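Local coordinates for protein multi-copper Oxidase CueO (Ochrobactrum, PDB 6EVG) that probably oxidises phenolic substrates at copper, as laccases do, and shows oxidase activity towards lignin model compounds and lignosulfonate, at residues A[486-491]-A[502-507]; A[333-338]-A[413-418]. All coordinates share one frame; numbering follows the deposited sequence.

Contact 1. Residues A[486-491]-A[502-507]; sequences FMFHCH and AQFVTV. With CU (copper (II) ion), chain B.
Two phenyl rings each receive an aliphatic carbon on one face: Phe504 takes CB of Phe486, whose distance to the ring centroid is 3.6 Å, and Phe488 takes CB of Ala502, at 3.7 Å from its centroid. Both carbons sit somewhat toward the rim, in CH-pi contact. The ring of Phe486 meets that of Phe504 obliquely, with planes at 42°, and its far end leads away from the partner strand. Phe488 turns the other way: CG lies between its backbone N and carbonyl carbon (chi1 61°), which brings the ring back over Ala502 and sets CD1 4.2 Å from CD2 of Phe504. Trp425 and Phe335 add edge-to-face partners to Phe488.

The strands are antiparallel neighbours. Phe504 N donates to Phe486 O at 2.9 Å in a nearly straight bond (165°), whereas the return bond from Phe486 N to Phe504 O is weak. Phe488 and Ala502 form the next hydrogen-bonded pair, with Ala502 N 2.9 Å from Phe488 O. Between them, Met487 and Gln503 form a non-hydrogen-bonded pair on the opposite face, side by side, with CE of Met487 3.6 Å from OE1 of Gln503. That oxygen bonds to His106, and NE2 to the carbonyls of Arg412 and Met410, so the buried amide is held at both ends.

Beyond the paired residues, SG of Cys490 binds copper at 2.2 Å, with His434 and His495 completing the site: the ligand set of a type 1 copper. In multicopper oxidases a His-Cys-His sequence like 489-491 joins this copper to a trinuclear cluster; here NE2 of His489 is hydrogen-bonded to His439. The chemistry therefore divides along one strand: backbone bonds and aromatic packing fix its first half, while its far end supplies a sulfur ligand that is likely, as in relatives, to carry electrons from the substrate.

Contact 2. Residues A[333-338]-A[413-418]; sequences RSFFFD and IDVEAK
One water accepts hydrogen bonds from both segments, from Arg333 NH1 at 2.9 Å and from Glu416 N at 3.0 Å. It bridges edge strands from the two facing sheets of a cupredoxin-type beta sandwich, 332-336 being outermost in one and 415-417 in the other. The strand axes stay 11.3 Å apart at closest approach, so no backbone pairing is possible, and side chains of 333-338 reach across to Val415 and to the backbone of Glu416.

The side chain of Arg333 runs extended from CG to NE and carries its guanidinium to the opposite strand. There NH2 gives a weak bond (127°) to Glu416 O, which lies at the edge of the group and near its plane, while NE forms a salt bridge with Glu423. One methyl of Val415 covers a face: CG1, anti to its own backbone N (chi1 162°), stands over the centre of the guanidinium, 3.6 Å from CZ. A leucine at Arg333 would probably leave Glu423 without its cationic mate and the bridging water without one of its donors.

Deeper between the sheets, the second methyl of Val415 turns to the aromatic ring two residues along from the arginine, and CG2 rests 3.9 Å from CZ of Phe335.

Contacts 1 and 2 have centres about 8 Å apart and both reach one sheet, in which strand 415-417 lies parallel to 501-506, while 332-336 belongs to the facing sheet. Two probable hydrogen bonds join them, Val507 N to Ala417 O and Gln503 N to Asp414 OD2, both at 2.9 Å; between these, CB of Phe504 packs 3.3 Å from Val415 O. Val415 also touches the rings of Phe488 and Phe504, so the apolar face of contact 1 continues into the interface between the two sheets that contact 2 bridges. Contact 1 supplies a copper ligand directly. From contact 2, the nearest side-chain atom of Phe335 is about 12 Å from the copper, while Phe337 reaches Cys490 and meets the ring of His434.

Contact 1. Residues A[486-491]-A[502-507]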
loop_
_atom_site.group_PDB
_atom_site.type_symbol
_atom_site.label_atom_id
_atom_site.label_comp_id
_atom_site.label_asym_id
_atom_site.label_seq_id
_atom_site.Cartn_x
_atom_site.Cartn_y
_atom_site.Cartn_z
ATOM N N PHE A 486 -9.897 -15.327 0.202
ATOM C CA PHE A 486 -9.418 -13.931 0.163
ATOM C C PHE A 486 -9.899 -13.219 1.413
ATOM O O PHE A 486 -10.696 -13.773 2.197
ATOM C CB PHE A 486 -9.889 -13.262 -1.129
ATOM C CG PHE A 486 -9.059 -13.541 -2.365
ATOM C CD1 PHE A 486 -7.694 -13.436 -2.367
ATOM C CD2 PHE A 486 -9.689 -13.855 -3.576
ATOM C CE1 PHE A 486 -6.960 -13.605 -3.552
ATOM C CE2 PHE A 486 -8.966 -14.067 -4.727
ATOM C CZ PHE A 486 -7.579 -13.926 -4.710
ATOM N N MET A 487 -9.362 -12.064 1.680
ATOM C CA MET A 487 -9.625 -11.332 2.895
ATOM C C MET A 487 -9.971 -9.900 2.591
ATOM O O MET A 487 -9.576 -9.374 1.556
ATOM C CB MET A 487 -8.438 -11.410 3.834
ATOM C CG MET A 487 -8.132 -12.939 4.071
ATOM S SD MET A 487 -6.801 -13.239 5.164
ATOM C CE MET A 487 -7.675 -13.348 6.590
ATOM N N PHE A 488 -10.651 -9.257 3.530
ATOM C CA PHE A 488 -10.848 -7.815 3.532
ATOM C C PHE A 488 -10.674 -7.330 4.939
ATOM O O PHE A 488 -11.048 -8.024 5.898
ATOM C CB PHE A 488 -12.156 -7.409 2.855
ATOM C CG PHE A 488 -13.415 -7.939 3.495
ATOM C CD1 PHE A 488 -13.868 -9.198 3.186
ATOM C CD2 PHE A 488 -14.239 -7.167 4.319
ATOM C CE1 PHE A 488 -15.102 -9.692 3.688
ATOM C CE2 PHE A 488 -15.442 -7.654 4.827
ATOM C CZ PHE A 488 -15.871 -8.920 4.500
ATOM N N HIS A 489 -10.141 -6.112 5.110
ATOM C CA HIS A 489 -9.718 -5.699 6.430
ATOM C C HIS A 489 -9.399 -4.213 6.455
ATOM O O HIS A 489 -9.231 -3.585 5.428
ATOM C CB HIS A 489 -8.491 -6.535 6.909
ATOM C CG HIS A 489 -7.318 -6.499 5.981
ATOM N ND1 HIS A 489 -6.296 -5.594 6.131
ATOM C CD2 HIS A 489 -6.982 -7.258 4.917
ATOM C CE1 HIS A 489 -5.388 -5.819 5.180
ATOM N NE2 HIS A 489 -5.802 -6.794 4.399
ATOM N N CYS A 490 -9.186 -3.735 7.679
ATOM C CA CYS A 490 -8.555 -2.442 7.902
ATOM C C CYS A 490 -7.065 -2.619 7.695
ATOM O O CYS A 490 -6.470 -3.604 8.131
ATOM C CB CYS A 490 -8.859 -1.926 9.280
ATOM S SG CYS A 490 -8.120 -0.306 9.568
ATOM N N HIS A 491 -6.437 -1.623 7.051
ATOM C CA HIS A 491 -5.007 -1.586 6.829
ATOM C C HIS A 491 -4.206 -0.800 7.889
ATOM O O HIS A 491 -3.002 -0.639 7.709
ATOM C CB HIS A 491 -4.660 -1.143 5.381
ATOM C CG HIS A 491 -3.516 -1.875 4.754
ATOM N ND1 HIS A 491 -2.205 -1.739 5.107
ATOM C CD2 HIS A 491 -3.545 -2.843 3.788
ATOM C CE1 HIS A 491 -1.469 -2.612 4.369
ATOM N NE2 HIS A 491 -2.263 -3.270 3.548
ATOM N N ALA A 502 -11.865 -9.988 7.833
ATOM C CA ALA A 502 -12.886 -10.968 7.451
ATOM C C ALA A 502 -12.432 -11.657 6.178
ATOM O O ALA A 502 -11.454 -11.268 5.536
ATOM C CB ALA A 502 -14.223 -10.238 7.242
ATOM N N GLN A 503 -13.135 -12.732 5.818
ATOM C CA GLN A 503 -12.738 -13.617 4.731
ATOM C C GLN A 503 -13.869 -13.877 3.756
ATOM O O GLN A 503 -15.059 -13.940 4.167
ATOM C CB GLN A 503 -12.372 -15.071 5.358
ATOM C CG GLN A 503 -11.342 -14.987 6.376
ATOM C CD GLN A 503 -10.729 -16.301 6.658
ATOM O OE1 GLN A 503 -9.525 -16.398 6.490
ATOM N NE2 GLN A 503 -11.500 -17.262 7.244
ATOM N N PHE A 504 -13.539 -14.044 2.481
ATOM C CA PHE A 504 -14.509 -14.394 1.455
ATOM C C PHE A 504 -14.035 -15.516 0.584
ATOM O O PHE A 504 -12.818 -15.730 0.392
ATOM C CB PHE A 504 -15.014 -13.207 0.635
ATOM C CG PHE A 504 -14.056 -12.663 -0.438
ATOM C CD1 PHE A 504 -14.145 -13.127 -1.744
ATOM C CD2 PHE A 504 -13.185 -11.628 -0.185
ATOM C CE1 PHE A 504 -13.350 -12.582 -2.754
ATOM C CE2 PHE A 504 -12.449 -11.068 -1.177
ATOM C CZ PHE A 504 -12.500 -11.538 -2.464
ATOM N N VAL A 505 -15.000 -16.234 0.030
ATOM C CA VAL A 505 -14.775 -17.177 -1.033
ATOM C C VAL A 505 -15.650 -16.778 -2.235
ATOM O O VAL A 505 -16.635 -16.029 -2.053
ATOM C CB VAL A 505 -15.066 -18.635 -0.636
ATOM C CG1 VAL A 505 -14.130 -19.063 0.447
ATOM C CG2 VAL A 505 -16.510 -18.882 -0.267
ATOM N N THR A 506 -15.300 -17.282 -3.404
ATOM C CA THR A 506 -16.160 -17.116 -4.597
ATOM C C THR A 506 -16.954 -18.356 -4.801
ATOM O O THR A 506 -16.479 -19.464 -4.547
ATOM C CB THR A 506 -15.352 -16.652 -5.816
ATOM O OG1 THR A 506 -14.271 -17.548 -6.095
ATOM C CG2 THR A 506 -14.785 -15.261 -5.590
ATOM N N VAL A 507 -18.187 -18.188 -5.305
ATOM C CA VAL A 507 -19.126 -19.264 -5.583
ATOM C C VAL A 507 -19.651 -19.088 -6.996
ATOM O O VAL A 507 -19.532 -18.134 -7.709
ATOM C CB VAL A 507 -20.230 -19.333 -4.481
ATOM C CG1 VAL A 507 -19.652 -19.568 -3.074
ATOM C CG2 VAL A 507 -21.074 -18.060 -4.430
HETATM CU CU CU B . -8.827 0.450 11.458
#

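Contact 2. Residues A[333-338]-A[413-418]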
loop_
_atom_site.group_PDB
_atom_site.type_symbol
_atom_site.label_atom_id
_atom_site.label_comp_id
_atom_site.label_asym_id
_atom_site.label_seq_id
_atom_site.Cartn_x
_atom_site.Cartn_y
_atom_site.Cartn_z
ATOM N N ARG A 333 -24.102 -4.946 0.270
ATOM C CA ARG A 333 -23.603 -5.296 1.576
ATOM C C ARG A 333 -23.275 -4.075 2.365
ATOM O O ARG A 333 -23.101 -2.987 1.777
ATOM C CB ARG A 333 -22.379 -6.235 1.503
ATOM C CG ARG A 333 -22.612 -7.514 0.740
ATOM C CD ARG A 333 -21.441 -8.484 0.940
ATOM N NE ARG A 333 -21.505 -9.567 -0.038
ATOM C CZ ARG A 333 -21.874 -10.804 0.201
ATOM N NH1 ARG A 333 -22.287 -11.192 1.394
ATOM N NH2 ARG A 333 -21.926 -11.663 -0.820
ATOM N N SER A 334 -23.064 -4.230 3.656
ATOM C CA SER A 334 -22.637 -3.190 4.549
ATOM C C SER A 334 -21.646 -3.720 5.551
ATOM O O SER A 334 -21.818 -4.832 6.069
ATOM C CB SER A 334 -23.863 -2.649 5.308
ATOM O OG SER A 334 -24.886 -2.156 4.459
ATOM N N PHE A 335 -20.600 -2.919 5.841
ATOM C CA PHE A 335 -19.649 -3.219 6.867
ATOM C C PHE A 335 -19.354 -2.010 7.684
ATOM O O PHE A 335 -19.217 -0.891 7.141
ATOM C CB PHE A 335 -18.354 -3.868 6.307
ATOM C CG PHE A 335 -18.609 -5.141 5.585
ATOM C CD1 PHE A 335 -18.799 -6.322 6.276
ATOM C CD2 PHE A 335 -18.790 -5.178 4.227
ATOM C CE1 PHE A 335 -19.138 -7.479 5.590
ATOM C CE2 PHE A 335 -19.129 -6.314 3.548
ATOM C CZ PHE A 335 -19.319 -7.485 4.242
ATOM N N PHE A 336 -19.200 -2.188 8.970
ATOM C CA PHE A 336 -18.878 -1.168 9.972
ATOM C C PHE A 336 -17.532 -1.520 10.616
ATOM O O PHE A 336 -17.330 -2.657 11.096
ATOM C CB PHE A 336 -20.003 -1.096 11.019
ATOM C CG PHE A 336 -19.722 -0.193 12.164
ATOM C CD1 PHE A 336 -19.354 1.129 11.964
ATOM C CD2 PHE A 336 -19.788 -0.660 13.468
ATOM C CE1 PHE A 336 -19.127 1.968 13.046
ATOM C CE2 PHE A 336 -19.522 0.177 14.553
ATOM C CZ PHE A 336 -19.238 1.486 14.310
ATOM N N PHE A 337 -16.600 -0.561 10.600
ATOM C CA PHE A 337 -15.328 -0.701 11.280
ATOM C C PHE A 337 -15.547 -0.497 12.781
ATOM O O PHE A 337 -15.570 0.633 13.292
ATOM C CB PHE A 337 -14.311 0.328 10.730
ATOM C CG PHE A 337 -13.896 0.091 9.305
ATOM C CD1 PHE A 337 -14.638 0.508 8.233
ATOM C CD2 PHE A 337 -12.744 -0.604 9.018
ATOM C CE1 PHE A 337 -14.170 0.313 6.938
ATOM C CE2 PHE A 337 -12.318 -0.816 7.734
ATOM C CZ PHE A 337 -13.046 -0.378 6.692
ATOM N N ASP A 338 -15.737 -1.622 13.468
ATOM C CA ASP A 338 -16.138 -1.600 14.849
ATOM C C ASP A 338 -14.909 -1.691 15.743
ATOM O O ASP A 338 -14.321 -2.777 15.935
ATOM C CB ASP A 338 -17.111 -2.758 15.109
ATOM C CG ASP A 338 -17.811 -2.632 16.441
ATOM O OD1 ASP A 338 -17.434 -1.823 17.302
ATOM O OD2 ASP A 338 -18.826 -3.376 16.606
ATOM N N ILE A 413 -16.007 -18.171 7.218
ATOM C CA ILE A 413 -16.176 -17.459 5.965
ATOM C C ILE A 413 -17.278 -16.430 6.159
ATOM O O ILE A 413 -18.432 -16.766 6.451
ATOM C CB ILE A 413 -16.487 -18.380 4.783
ATOM C CG1 ILE A 413 -15.375 -19.413 4.588
ATOM C CG2 ILE A 413 -16.808 -17.608 3.526
ATOM C CD1 ILE A 413 -14.007 -18.821 4.363
ATOM N N ASP A 414 -16.958 -15.164 5.983
ATOM C CA ASP A 414 -17.908 -14.058 6.202
ATOM C C ASP A 414 -18.774 -13.741 4.997
ATOM O O ASP A 414 -19.872 -13.197 5.204
ATOM C CB ASP A 414 -17.107 -12.831 6.657
ATOM C CG ASP A 414 -16.313 -13.126 7.939
ATOM O OD1 ASP A 414 -16.952 -13.201 8.987
ATOM O OD2 ASP A 414 -15.091 -13.390 7.826
ATOM N N VAL A 415 -18.225 -13.949 3.799
ATOM C CA VAL A 415 -18.857 -13.552 2.547
ATOM C C VAL A 415 -18.695 -14.646 1.538
ATOM O O VAL A 415 -17.575 -15.160 1.325
ATOM C CB VAL A 415 -18.234 -12.226 2.021
ATOM C CG1 VAL A 415 -18.524 -11.990 0.564
ATOM C CG2 VAL A 415 -18.608 -11.038 2.905
ATOM N N GLU A 416 -19.783 -14.954 0.846
ATOM C CA GLU A 416 -19.771 -15.759 -0.353
ATOM C C GLU A 416 -20.183 -14.893 -1.527
ATOM O O GLU A 416 -21.315 -14.468 -1.583
ATOM C CB GLU A 416 -20.710 -16.978 -0.243
ATOM C CG GLU A 416 -20.313 -17.938 0.828
ATOM C CD GLU A 416 -21.215 -19.168 0.944
ATOM O OE1 GLU A 416 -22.133 -19.349 0.133
ATOM O OE2 GLU A 416 -20.902 -19.979 1.837
ATOM N N ALA A 417 -19.236 -14.599 -2.410
ATOM C CA ALA A 417 -19.475 -13.691 -3.573
ATOM C C ALA A 417 -19.520 -14.484 -4.841
ATOM O O ALA A 417 -18.679 -15.370 -5.056
ATOM C CB ALA A 417 -18.399 -12.628 -3.664
ATOM N N LYS A 418 -20.473 -14.239 -5.722
ATOM C CA LYS A 418 -20.463 -14.959 -6.998
ATOM C C LYS A 418 -19.248 -14.572 -7.840
ATOM O O LYS A 418 -18.950 -13.364 -8.011
ATOM C CB LYS A 418 -21.749 -14.711 -7.757
ATOM C CG LYS A 418 -22.976 -15.283 -7.090
ATOM C CD LYS A 418 -24.202 -15.297 -7.970
ATOM C CE LYS A 418 -24.736 -13.909 -8.195
ATOM N NZ LYS A 418 -26.204 -13.913 -8.470
HETATM O O HOH W 1 -22.446 -14.083 1.814
#